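Local coordinates for protein endoglucanase FnCel5A (Fervidobacterium nodosum, PDB 3NCO) that probably hydrolyses internal beta-1,4-glucosidic bonds of cellulose, as a cellulase of glycosyl hydrolase family 5, at residues N28-P33 and L81-H86; D44-I49 and Y302-K307; D89-L92 and V97-I100. One frame throughout, in Å; residues are numbered along the deposited sequence.

Interaction 1 of 3, residues N28-P33 and L81-H86; sequences NALEAP and LDRVKH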
ATOM      1  N   ASN A  28       6.743  -6.970   5.084  1.00 20.04           N
ATOM      2  CA  ASN A  28       7.999  -7.623   5.440  1.00 19.92           C
ATOM      3  C   ASN A  28       7.995  -9.108   5.145  1.00 19.02           C
ATOM      4  O   ASN A  28       8.805  -9.833   5.730  1.00 17.33           O
ATOM      5  CB  ASN A  28       8.321  -7.397   6.938  1.00 20.33           C
ATOM      6  CG  ASN A  28       9.013  -6.064   7.203  1.00 24.70           C
ATOM      7  OD1 ASN A  28       8.526  -5.019   6.830  1.00 25.78           O
ATOM      8  ND2 ASN A  28      10.129  -6.111   7.909  1.00 30.53           N
ATOM      9  N   ALA A  29       7.081  -9.546   4.262  1.00 17.86           N
ATOM     10  CA  ALA A  29       6.906 -10.951   3.958  1.00 16.74           C
ATOM     11  C   ALA A  29       7.163 -11.220   2.459  1.00 16.81           C
ATOM     12  O   ALA A  29       8.297 -11.546   2.081  1.00 17.30           O
ATOM     13  CB  ALA A  29       5.499 -11.460   4.380  1.00 16.42           C
ATOM     14  N   LEU A  30       6.132 -11.119   1.600  1.00 15.54           N
ATOM     15  CA  LEU A  30       6.330 -11.492   0.204  1.00 15.37           C
ATOM     16  C   LEU A  30       7.142 -10.450  -0.578  1.00 14.95           C
ATOM     17  O   LEU A  30       7.456 -10.732  -1.754  1.00 14.51           O
ATOM     18  CB  LEU A  30       5.001 -11.686  -0.524  1.00 15.19           C
ATOM     19  CG  LEU A  30       4.357 -13.033  -0.143  1.00 15.27           C
ATOM     20  CD1 LEU A  30       2.808 -12.973  -0.359  1.00 16.78           C
ATOM     21  CD2 LEU A  30       5.021 -14.242  -0.895  1.00 16.16           C
ATOM     22  N   GLU A  31       7.416  -9.286  -0.008  1.00 15.49           N
ATOM     23  CA  GLU A  31       8.319  -8.323  -0.682  1.00 15.80           C
ATOM     24  C   GLU A  31       9.777  -8.466  -0.233  1.00 15.81           C
ATOM     25  O   GLU A  31      10.638  -7.681  -0.681  1.00 16.57           O
ATOM     26  CB  GLU A  31       7.870  -6.816  -0.619  1.00 15.60           C
ATOM     27  CG  GLU A  31       8.159  -6.095   0.696  1.00 19.74           C
ATOM     28  CD  GLU A  31       7.330  -6.494   1.885  1.00 20.84           C
ATOM     29  OE1 GLU A  31       6.797  -7.623   1.986  1.00 18.29           O
ATOM     30  OE2 GLU A  31       7.213  -5.651   2.807  1.00 18.57           O
ATOM     31  N   ALA A  32      10.033  -9.393   0.711  1.00 16.29           N
ATOM     32  CA  ALA A  32      11.416  -9.803   1.001  1.00 16.30           C
ATOM     33  C   ALA A  32      11.981 -10.524  -0.207  1.00 17.36           C
ATOM     34  O   ALA A  32      11.257 -10.891  -1.109  1.00 18.23           O
ATOM     35  CB  ALA A  32      11.451 -10.644   2.290  1.00 17.19           C
ATOM     36  N   PRO A  33      13.311 -10.693  -0.298  1.00 17.95           N
ATOM     37  CA  PRO A  33      13.786 -11.437  -1.474  1.00 18.09           C
ATOM     38  C   PRO A  33      13.207 -12.856  -1.552  1.00 18.25           C
ATOM     39  O   PRO A  33      12.959 -13.395  -2.646  1.00 18.79           O
ATOM     40  CB  PRO A  33      15.308 -11.509  -1.259  1.00 18.83           C
ATOM     41  CG  PRO A  33      15.620 -10.346  -0.325  1.00 21.31           C
ATOM     42  CD  PRO A  33      14.401 -10.217   0.572  1.00 19.56           C
ATOM     43  N   LEU A  81       3.830 -18.116  -7.784  1.00 17.64           N
ATOM     44  CA  LEU A  81       2.491 -17.736  -8.158  1.00 18.27           C
ATOM     45  C   LEU A  81       1.490 -18.551  -7.313  1.00 19.76           C
ATOM     46  O   LEU A  81       0.494 -18.008  -6.791  1.00 20.15           O
ATOM     47  CB  LEU A  81       2.273 -18.029  -9.657  1.00 18.76           C
ATOM     48  CG  LEU A  81       0.878 -17.635 -10.204  1.00 20.05           C
ATOM     49  CD1 LEU A  81       0.510 -16.157  -9.901  1.00 20.59           C
ATOM     50  CD2 LEU A  81       0.823 -17.936 -11.713  1.00 19.55           C
ATOM     51  N   ASP A  82       1.773 -19.846  -7.136  1.00 20.06           N
ATOM     52  CA  ASP A  82       0.886 -20.706  -6.338  1.00 21.14           C
ATOM     53  C   ASP A  82       0.781 -20.207  -4.897  1.00 20.14           C
ATOM     54  O   ASP A  82      -0.298 -20.202  -4.309  1.00 20.75           O
ATOM     55  CB  ASP A  82       1.367 -22.146  -6.375  1.00 22.82           C
ATOM     56  CG  ASP A  82       1.093 -22.801  -7.711  1.00 27.34           C
ATOM     57  OD1 ASP A  82       0.365 -22.201  -8.539  1.00 31.87           O
ATOM     58  OD2 ASP A  82       1.586 -23.936  -7.906  1.00 31.39           O
ATOM     59  N   ARG A  83       1.909 -19.776  -4.368  1.00 18.68           N
ATOM     60  CA  ARG A  83       1.948 -19.210  -3.016  1.00 17.22           C
ATOM     61  C   ARG A  83       1.068 -17.962  -2.902  1.00 18.18           C
ATOM     62  O   ARG A  83       0.273 -17.836  -1.928  1.00 18.02           O
ATOM     63  CB  ARG A  83       3.414 -18.814  -2.662  1.00 17.05           C
ATOM     64  CG  ARG A  83       3.624 -18.143  -1.282  1.00 17.75           C
ATOM     65  CD  ARG A  83       3.044 -18.935  -0.132  1.00 20.39           C
ATOM     66  NE  ARG A  83       3.190 -18.181   1.101  1.00 16.35           N
ATOM     67  CZ  ARG A  83       2.521 -18.436   2.219  1.00 16.89           C
ATOM     68  NH1 ARG A  83       1.657 -19.464   2.275  1.00 19.31           N
ATOM     69  NH2 ARG A  83       2.729 -17.644   3.297  1.00 16.37           N
ATOM     70  N   VAL A  84       1.267 -17.011  -3.838  1.00 18.44           N
ATOM     71  CA  VAL A  84       0.451 -15.783  -3.782  1.00 17.95           C
ATOM     72  C   VAL A  84      -1.062 -16.126  -3.907  1.00 18.69           C
ATOM     73  O   VAL A  84      -1.913 -15.554  -3.198  1.00 18.89           O
ATOM     74  CB  VAL A  84       0.945 -14.711  -4.807  1.00 19.50           C
ATOM     75  CG1 VAL A  84       0.090 -13.460  -4.752  1.00 18.10           C
ATOM     76  CG2 VAL A  84       2.371 -14.318  -4.489  1.00 18.59           C
ATOM     77  N   LYS A  85      -1.374 -17.040  -4.819  1.00 18.71           N
ATOM     78  CA  LYS A  85      -2.781 -17.466  -5.001  1.00 20.25           C
ATOM     79  C   LYS A  85      -3.306 -18.066  -3.715  1.00 19.13           C
ATOM     80  O   LYS A  85      -4.466 -17.838  -3.331  1.00 19.85           O
ATOM     81  CB  LYS A  85      -2.947 -18.486  -6.126  1.00 19.76           C
ATOM     82  CG  LYS A  85      -2.882 -17.882  -7.499  1.00 25.92           C
ATOM     83  CD  LYS A  85      -2.723 -18.899  -8.614  1.00 32.86           C
ATOM     84  CE  LYS A  85      -4.046 -19.492  -9.092  1.00 39.04           C
ATOM     85  NZ  LYS A  85      -3.788 -20.241 -10.382  1.00 40.30           N
ATOM     86  N   HIS A  86      -2.484 -18.877  -3.062  1.00 18.67           N
ATOM     87  CA  HIS A  86      -2.913 -19.426  -1.775  1.00 18.70           C
ATOM     88  C   HIS A  86      -3.207 -18.323  -0.754  1.00 17.88           C
ATOM     89  O   HIS A  86      -4.240 -18.317  -0.078  1.00 18.50           O
ATOM     90  CB  HIS A  86      -1.891 -20.396  -1.207  1.00 19.57           C
ATOM     91  CG  HIS A  86      -2.180 -20.779   0.209  1.00 21.23           C
ATOM     92  ND1 HIS A  86      -3.152 -21.708   0.544  1.00 21.96           N
ATOM     93  CD2 HIS A  86      -1.695 -20.295   1.375  1.00 21.50           C
ATOM     94  CE1 HIS A  86      -3.210 -21.816   1.867  1.00 24.29           C
ATOM     95  NE2 HIS A  86      -2.332 -20.966   2.395  1.00 20.53           N
TER

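Interaction 2 of 3, residues D44-I49 and Y302-K307; sequences DEYFKI and YDRWTK. With PO4 (phosphate ion), chain F.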
ATOM      1  N   ASP A  44      -1.695 -18.643   7.645  1.00 18.29           N
ATOM      2  CA  ASP A  44      -3.108 -18.539   7.249  1.00 18.34           C
ATOM      3  C   ASP A  44      -3.921 -17.916   8.363  1.00 18.53           C
ATOM      4  O   ASP A  44      -4.905 -17.196   8.093  1.00 19.30           O
ATOM      5  CB  ASP A  44      -3.665 -19.950   6.989  1.00 20.29           C
ATOM      6  CG  ASP A  44      -3.176 -20.552   5.674  1.00 20.52           C
ATOM      7  OD1 ASP A  44      -2.348 -19.917   4.971  1.00 23.02           O
ATOM      8  OD2 ASP A  44      -3.648 -21.703   5.365  1.00 25.60           O
ATOM      9  N   GLU A  45      -3.565 -18.215   9.615  1.00 20.26           N
ATOM     10  CA  GLU A  45      -4.328 -17.694  10.788  1.00 21.92           C
ATOM     11  C   GLU A  45      -4.298 -16.158  10.848  1.00 20.65           C
ATOM     12  O   GLU A  45      -5.172 -15.547  11.417  1.00 21.00           O
ATOM     13  CB  GLU A  45      -3.827 -18.260  12.130  1.00 22.44           C
ATOM     14  CG  GLU A  45      -2.412 -17.706  12.476  1.00 27.39           C
ATOM     15  CD  GLU A  45      -1.728 -18.333  13.688  1.00 30.65           C
ATOM     16  OE1 GLU A  45      -1.751 -17.715  14.802  1.00 35.86           O
ATOM     17  OE2 GLU A  45      -1.152 -19.464  13.533  1.00 38.26           O
ATOM     18  N   TYR A  46      -3.277 -15.531  10.255  1.00 19.02           N
ATOM     19  CA  TYR A  46      -3.171 -14.072  10.320  1.00 19.50           C
ATOM     20  C   TYR A  46      -4.415 -13.394   9.766  1.00 18.24           C
ATOM     21  O   TYR A  46      -4.851 -12.350  10.291  1.00 18.67           O
ATOM     22  CB  TYR A  46      -1.972 -13.580   9.522  1.00 18.99           C
ATOM     23  CG  TYR A  46      -0.606 -13.829  10.172  1.00 20.25           C
ATOM     24  CD1 TYR A  46      -0.500 -14.323  11.476  1.00 17.91           C
ATOM     25  CD2 TYR A  46       0.550 -13.479   9.495  1.00 17.96           C
ATOM     26  CE1 TYR A  46       0.772 -14.525  12.069  1.00 18.28           C
ATOM     27  CE2 TYR A  46       1.805 -13.649  10.064  1.00 17.49           C
ATOM     28  CZ  TYR A  46       1.907 -14.137  11.353  1.00 19.16           C
ATOM     29  OH  TYR A  46       3.170 -14.319  11.911  1.00 19.37           O
ATOM     30  N   PHE A  47      -4.963 -13.979   8.706  1.00 18.44           N
ATOM     31  CA  PHE A  47      -6.155 -13.324   8.064  1.00 18.15           C
ATOM     32  C   PHE A  47      -7.426 -13.426   8.916  1.00 19.19           C
ATOM     33  O   PHE A  47      -8.248 -12.468   8.952  1.00 19.65           O
ATOM     34  CB  PHE A  47      -6.344 -13.819   6.638  1.00 19.65           C
ATOM     35  CG  PHE A  47      -5.174 -13.536   5.772  1.00 17.88           C
ATOM     36  CD1 PHE A  47      -4.846 -12.224   5.438  1.00 15.98           C
ATOM     37  CD2 PHE A  47      -4.378 -14.566   5.302  1.00 19.73           C
ATOM     38  CE1 PHE A  47      -3.710 -11.934   4.633  1.00 18.17           C
ATOM     39  CE2 PHE A  47      -3.243 -14.306   4.513  1.00 18.24           C
ATOM     40  CZ  PHE A  47      -2.925 -12.994   4.164  1.00 17.93           C
ATOM     41  N   LYS A  48      -7.584 -14.545   9.622  1.00 20.47           N
ATOM     42  CA  LYS A  48      -8.691 -14.705  10.549  1.00 22.60           C
ATOM     43  C   LYS A  48      -8.518 -13.707  11.695  1.00 21.74           C
ATOM     44  O   LYS A  48      -9.472 -13.075  12.107  1.00 22.61           O
ATOM     45  CB  LYS A  48      -8.754 -16.159  11.083  1.00 22.46           C
ATOM     46  CG  LYS A  48      -9.795 -16.372  12.172  1.00 24.65           C
ATOM     47  CD  LYS A  48      -9.749 -17.808  12.677  1.00 28.38           C
ATOM     48  CE  LYS A  48     -10.685 -17.957  13.900  1.00 35.66           C
ATOM     49  NZ  LYS A  48     -10.790 -19.336  14.463  1.00 41.55           N
ATOM     50  N   ILE A  49      -7.280 -13.542  12.159  1.00 20.42           N
ATOM     51  CA  ILE A  49      -6.943 -12.566  13.232  1.00 19.95           C
ATOM     52  C   ILE A  49      -7.238 -11.125  12.828  1.00 19.12           C
ATOM     53  O   ILE A  49      -7.858 -10.347  13.549  1.00 20.09           O
ATOM     54  CB  ILE A  49      -5.476 -12.786  13.635  1.00 20.27           C
ATOM     55  CG1 ILE A  49      -5.362 -14.126  14.380  1.00 21.19           C
ATOM     56  CG2 ILE A  49      -4.912 -11.667  14.494  1.00 20.57           C
ATOM     57  CD1 ILE A  49      -3.956 -14.679  14.468  1.00 22.82           C
ATOM     58  N   TYR A 302       0.528  -6.051  15.785  1.00 19.68           N
ATOM     59  CA  TYR A 302       0.255  -7.346  16.375  1.00 19.24           C
ATOM     60  C   TYR A 302       1.532  -7.947  16.916  1.00 19.77           C
ATOM     61  O   TYR A 302       2.513  -8.092  16.171  1.00 20.27           O
ATOM     62  CB  TYR A 302      -0.329  -8.247  15.318  1.00 20.05           C
ATOM     63  CG  TYR A 302      -0.781  -9.585  15.841  1.00 19.28           C
ATOM     64  CD1 TYR A 302      -1.976  -9.711  16.581  1.00 19.90           C
ATOM     65  CD2 TYR A 302      -0.033 -10.740  15.597  1.00 19.07           C
ATOM     66  CE1 TYR A 302      -2.408 -10.976  17.058  1.00 19.04           C
ATOM     67  CE2 TYR A 302      -0.475 -12.005  16.037  1.00 19.14           C
ATOM     68  CZ  TYR A 302      -1.641 -12.123  16.739  1.00 18.09           C
ATOM     69  OH  TYR A 302      -2.008 -13.355  17.150  1.00 22.05           O
ATOM     70  N   ASP A 303       1.494  -8.306  18.204  1.00 18.71           N
ATOM     71  CA  ASP A 303       2.635  -8.934  18.861  1.00 18.51           C
ATOM     72  C   ASP A 303       2.543 -10.449  18.614  1.00 18.45           C
ATOM     73  O   ASP A 303       1.690 -11.134  19.215  1.00 19.07           O
ATOM     74  CB  ASP A 303       2.570  -8.653  20.372  1.00 19.78           C
ATOM     75  CG  ASP A 303       3.824  -9.141  21.118  1.00 21.76           C
ATOM     76  OD1 ASP A 303       4.430 -10.150  20.710  1.00 21.83           O
ATOM     77  OD2 ASP A 303       4.176  -8.499  22.139  1.00 26.02           O
ATOM     78  N   ARG A 304       3.388 -10.973  17.714  1.00 19.08           N
ATOM     79  CA  ARG A 304       3.276 -12.378  17.334  1.00 18.81           C
ATOM     80  C   ARG A 304       3.594 -13.306  18.493  1.00 20.72           C
ATOM     81  O   ARG A 304       3.120 -14.455  18.517  1.00 20.79           O
ATOM     82  CB  ARG A 304       4.192 -12.677  16.161  1.00 17.85           C
ATOM     83  CG  ARG A 304       3.710 -12.044  14.845  1.00 18.79           C
ATOM     84  CD  ARG A 304       4.744 -12.117  13.775  1.00 20.60           C
ATOM     85  NE  ARG A 304       5.866 -11.236  14.112  1.00 18.69           N
ATOM     86  CZ  ARG A 304       7.049 -11.215  13.472  1.00 18.88           C
ATOM     87  NH1 ARG A 304       7.997 -10.350  13.865  1.00 18.87           N
ATOM     88  NH2 ARG A 304       7.289 -12.038  12.468  1.00 19.03           N
ATOM     89  N   TRP A 305       4.409 -12.836  19.442  1.00 19.63           N
ATOM     90  CA  TRP A 305       4.873 -13.721  20.523  1.00 22.73           C
ATOM     91  C   TRP A 305       3.734 -13.924  21.509  1.00 23.37           C
ATOM     92  O   TRP A 305       3.476 -15.055  21.952  1.00 23.32           O
ATOM     93  CB  TRP A 305       6.054 -13.108  21.283  1.00 24.22           C
ATOM     94  CG  TRP A 305       6.312 -13.889  22.509  1.00 27.87           C
ATOM     95  CD1 TRP A 305       5.875 -13.641  23.819  1.00 26.53           C
ATOM     96  CD2 TRP A 305       6.977 -15.114  22.539  1.00 26.41           C
ATOM     97  NE1 TRP A 305       6.282 -14.646  24.641  1.00 29.68           N
ATOM     98  CE2 TRP A 305       6.981 -15.561  23.884  1.00 28.75           C
ATOM     99  CE3 TRP A 305       7.635 -15.869  21.560  1.00 25.83           C
ATOM    100  CZ2 TRP A 305       7.573 -16.753  24.269  1.00 27.09           C
ATOM    101  CZ3 TRP A 305       8.218 -17.061  21.947  1.00 27.24           C
ATOM    102  CH2 TRP A 305       8.189 -17.486  23.283  1.00 28.66           C
ATOM    103  N   THR A 306       3.088 -12.820  21.889  1.00 22.30           N
ATOM    104  CA  THR A 306       1.996 -12.890  22.848  1.00 23.42           C
ATOM    105  C   THR A 306       0.662 -13.228  22.140  1.00 23.29           C
ATOM    106  O   THR A 306      -0.321 -13.599  22.822  1.00 24.37           O
ATOM    107  CB  THR A 306       1.878 -11.574  23.670  1.00 24.25           C
ATOM    108  OG1 THR A 306       1.629 -10.484  22.787  1.00 22.95           O
ATOM    109  CG2 THR A 306       3.171 -11.289  24.469  1.00 25.95           C
ATOM    110  N   LYS A 307       0.656 -13.144  20.799  1.00 22.11           N
ATOM    111  CA  LYS A 307      -0.551 -13.368  20.000  1.00 23.78           C
ATOM    112  C   LYS A 307      -1.671 -12.416  20.457  1.00 22.79           C
ATOM    113  O   LYS A 307      -2.846 -12.817  20.625  1.00 23.83           O
ATOM    114  CB  LYS A 307      -0.984 -14.848  20.063  1.00 24.16           C
ATOM    115  CG  LYS A 307       0.167 -15.813  19.705  1.00 27.19           C
ATOM    116  CD  LYS A 307      -0.300 -17.289  19.787  1.00 29.50           C
ATOM    117  CE  LYS A 307      -0.909 -17.681  18.428  1.00 39.08           C
ATOM    118  NZ  LYS A 307       0.107 -18.279  17.456  1.00 38.60           N
TER
HETATM  119  P   PO4 F 322       6.044  -8.217  16.219  1.00 28.57           P
HETATM  120  O1  PO4 F 322       6.494  -7.620  17.564  1.00 33.26           O
HETATM  121  O2  PO4 F 322       4.886  -7.337  15.702  1.00 24.71           O
HETATM  122  O3  PO4 F 322       7.185  -8.133  15.194  1.00 29.57           O
HETATM  123  O4  PO4 F 322       5.512  -9.621  16.495  1.00 23.70           O
HETATM  124  O   HOH W   1      -0.649 -15.441  15.548  1.00 29.50           O
HETATM  125  O   HOH W   2       5.739 -13.993  10.873  1.00 18.49           O

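Interaction 3 of 3, residues D89-L92 and V97-I100; sequences DVAL and VVII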
ATOM      1  N   ASP A  89      -6.337 -16.444  -1.598  1.00 17.85           N
ATOM      2  CA  ASP A  89      -7.482 -17.327  -1.329  1.00 17.32           C
ATOM      3  C   ASP A  89      -7.878 -17.284   0.147  1.00 16.80           C
ATOM      4  O   ASP A  89      -9.057 -17.134   0.491  1.00 20.06           O
ATOM      5  CB  ASP A  89      -7.158 -18.781  -1.692  1.00 17.41           C
ATOM      6  CG  ASP A  89      -7.151 -19.042  -3.185  1.00 19.40           C
ATOM      7  OD1 ASP A  89      -7.657 -18.208  -3.956  1.00 21.25           O
ATOM      8  OD2 ASP A  89      -6.649 -20.136  -3.556  1.00 24.07           O
ATOM      9  N   VAL A  90      -6.882 -17.431   1.023  1.00 16.53           N
ATOM     10  CA  VAL A  90      -7.155 -17.425   2.450  1.00 16.96           C
ATOM     11  C   VAL A  90      -7.695 -16.062   2.902  1.00 18.14           C
ATOM     12  O   VAL A  90      -8.577 -15.983   3.745  1.00 19.08           O
ATOM     13  CB  VAL A  90      -5.875 -17.773   3.236  1.00 17.63           C
ATOM     14  CG1 VAL A  90      -6.124 -17.666   4.718  1.00 18.09           C
ATOM     15  CG2 VAL A  90      -5.390 -19.166   2.898  1.00 21.01           C
ATOM     16  N   ALA A  91      -7.152 -14.971   2.377  1.00 16.64           N
ATOM     17  CA  ALA A  91      -7.675 -13.693   2.867  1.00 16.47           C
ATOM     18  C   ALA A  91      -9.128 -13.470   2.414  1.00 17.06           C
ATOM     19  O   ALA A  91      -9.944 -12.996   3.177  1.00 18.60           O
ATOM     20  CB  ALA A  91      -6.784 -12.546   2.355  1.00 15.16           C
ATOM     21  N   LEU A  92      -9.446 -13.880   1.186  1.00 17.57           N
ATOM     22  CA  LEU A  92     -10.826 -13.768   0.664  1.00 17.49           C
ATOM     23  C   LEU A  92     -11.742 -14.708   1.426  1.00 18.36           C
ATOM     24  O   LEU A  92     -12.931 -14.410   1.643  1.00 19.19           O
ATOM     25  CB  LEU A  92     -10.860 -14.070  -0.832  1.00 17.56           C
ATOM     26  CG  LEU A  92     -10.255 -13.078  -1.791  1.00 19.58           C
ATOM     27  CD1 LEU A  92     -10.302 -13.693  -3.190  1.00 18.89           C
ATOM     28  CD2 LEU A  92     -11.021 -11.727  -1.698  1.00 20.79           C
ATOM     29  N   VAL A  97     -11.194  -7.532   1.875  1.00 16.34           N
ATOM     30  CA  VAL A  97     -10.852  -7.041   0.550  1.00 17.89           C
ATOM     31  C   VAL A  97      -9.334  -7.182   0.491  1.00 15.99           C
ATOM     32  O   VAL A  97      -8.650  -7.011   1.534  1.00 17.87           O
ATOM     33  CB  VAL A  97     -11.321  -5.579   0.406  1.00 17.34           C
ATOM     34  CG1 VAL A  97     -10.650  -4.876  -0.769  1.00 18.67           C
ATOM     35  CG2 VAL A  97     -12.835  -5.600   0.169  1.00 18.62           C
ATOM     36  N   VAL A  98      -8.807  -7.529  -0.694  1.00 17.11           N
ATOM     37  CA  VAL A  98      -7.384  -7.830  -0.766  1.00 16.70           C
ATOM     38  C   VAL A  98      -6.788  -6.981  -1.881  1.00 16.28           C
ATOM     39  O   VAL A  98      -7.370  -6.947  -2.994  1.00 17.15           O
ATOM     40  CB  VAL A  98      -7.148  -9.324  -1.078  1.00 16.84           C
ATOM     41  CG1 VAL A  98      -5.656  -9.601  -1.146  1.00 14.96           C
ATOM     42  CG2 VAL A  98      -7.893 -10.193  -0.022  1.00 18.13           C
ATOM     43  N   ILE A  99      -5.651  -6.318  -1.576  1.00 15.39           N
ATOM     44  CA  ILE A  99      -4.932  -5.514  -2.569  1.00 15.72           C
ATOM     45  C   ILE A  99      -3.597  -6.232  -2.768  1.00 16.28           C
ATOM     46  O   ILE A  99      -2.873  -6.444  -1.798  1.00 16.99           O
ATOM     47  CB  ILE A  99      -4.696  -4.074  -2.049  1.00 14.78           C
ATOM     48  CG1 ILE A  99      -5.994  -3.232  -1.908  1.00 14.70           C
ATOM     49  CG2 ILE A  99      -3.797  -3.308  -3.029  1.00 12.80           C
ATOM     50  CD1 ILE A  99      -5.875  -2.083  -0.950  1.00 18.14           C
ATOM     51  N   ILE A 100      -3.303  -6.664  -4.009  1.00 13.83           N
ATOM     52  CA  ILE A 100      -1.975  -7.254  -4.279  1.00 13.85           C
ATOM     53  C   ILE A 100      -1.228  -6.274  -5.213  1.00 12.47           C
ATOM     54  O   ILE A 100      -1.842  -5.759  -6.172  1.00 12.18           O
ATOM     55  CB  ILE A 100      -2.067  -8.706  -4.895  1.00 13.98           C
ATOM     56  CG1 ILE A 100      -2.733  -8.691  -6.307  1.00 13.87           C
ATOM     57  CG2 ILE A 100      -2.685  -9.792  -3.880  1.00 16.60           C
ATOM     58  CD1 ILE A 100      -2.757 -10.136  -6.944  1.00 14.70           C
TER

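Interaction 1 of 3, residues N28-P33 and L81-H86
Leu30 reaches from the loop toward helix 78-93 and sets its two methyls on two successive helical residues. Leu30 CD2 lies 4.2 Å from CG of Arg83, and Leu30 CD1 4.4 Å from CG2 of Val84, so the branched end straddles the helix surface without interlocking tightly. Leu30 has CG trans to its carbonyl carbon (chi1 -77°), which carries the isobutyl group out from the turn toward the helix. Arg83 starts trans to its own N and then bends at chi2 (53°). It offers aliphatic methylene to the leucine while its charged end goes past, to Glu35 in a salt bridge and to the carbonyl of Ile42. A long arginine suits this place, being apolar along its methylenes and charged at its end. Val84 brings a compact, buried methyl, and its side chain also touches Phe130 of helix 112-130.

Glu31 folds its carboxylate back: OE2 is met on its syn side by the backbone N of Asn28 at 2.7 Å, and OE1 from above the carboxylate plane by N of Ala29 at 3.0 Å. The type I beta turn from Ala29 to Ala32 delivers Leu30 to the helix, in a beta-alpha loop of a TIM barrel.

Interaction 2 of 3, residues D44-I49 and Y302-K307
Tyr46 OH sits 3.3 Å from Arg304 CD while the same arginine clasps a phosphate ion, probably from the crystallisation liquor. The ring and guanidinium planes are turned 66° apart, and a water joins them, 2.8 Å from Tyr46 OH and accepting from Arg304 NH2 at 3.0 Å, in the plane of both groups. The arginine chain bends at chi3 (-69°), so that Arg304 N donates to phosphate O4 at 2.8 Å and Arg304 NE to the same O4 at 2.9 Å, both nearly straight. The bond from Arg304 NH1 to phosphate O3, 2.7 Å long, is more bent (148°). Ala297 N adds a further bond to the ion, and NH2 also reaches Gly39 O.

Ile49 gives the apolar part, its CG2 3.6 Å from CE1 of Tyr302, whose ring also stacks on Phe295. Lys307 NZ makes a weak, salt-bridging bond to Glu45 OE1 at 3.3 Å. A water donates to that same oxygen and is hydrogen-bonded to Tyr302 OH.

That weak bond is the only direct hydrogen bond between the segments; waters and apolar contact supply the rest, and the phosphate probably offsets the positive charge of Arg304, whose flat group it helps fix in rotation.

Interaction 3 of 3, residues D89-L92 and V97-I100
Ala91 and Leu92 of helix 78-93 close on Val98 of strand 97-101, within a beta-alpha-beta unit of the TIM barrel. The nearest approach is between Ala91 CB and Val98 CG2, 3.5 Å apart. With only a methyl to place between backbones, Ala91 lets the helix come close: its CA is 6.9 Å from that of Val98. Leu92 begins from a CB that does not point at the strand, but with CG trans to the carbonyl carbon (chi1 -71°) its branch swings round and leans CD2 on Val98 CG2 at 3.9 Å. One methyl of Val98 therefore receives both helical residues, and beta-branching suits it to this, since it presents a broad apolar end close to the strand backbone.

The next shell holds these groups in place. Val98 also touches Val58 and Ile60 of strand 57-60 and Leu137 of strand 137-140, so the helix lies over the sheet where three parallel strands run side by side. The backbone of Val98 is hydrogen-bonded to Lys136 and Phe138, while Val97 and Ile99 bond to strand 57-60 and its approach. Leu92 packs further against Tyr133, Pro134 and Lys136 of the loop beyond, and Tyr133 in turn bonds through its hydroxyl to Asp89. From the other flank Phe47 of helix 44-53 touches Ala91. Farther along, Val90 O accepts from the side chain of Asn94, close to where the helix ends.

The rotation of Val98 itself is set by chi1 of 180°: CG1 lies trans to the backbone N, which leaves CG2 beside that N and facing the helix.

In the fold
Interactions 1 and 3 share helix 78-93, their centres about 12 Å apart, and helix 44-53 of interaction 2 packs against it. The centre of interaction 2 is about 17 Å from that of interaction 1 and about 16 Å from that of interaction 3; Asp44 OD1 probably bonds to His86 NE2, and Phe47 packs on Val90 and Ala91. Along the chain interaction 1 closes before interaction 3 opens, the segments of interactions 1 and 2 alternate, and interaction 3 falls wholly between the two segments of interaction 2, which spans most of the sequence. The contacts thus join the helices after the first two barrel strands to each other, to strand 97-101 and to the loop region after the last strand.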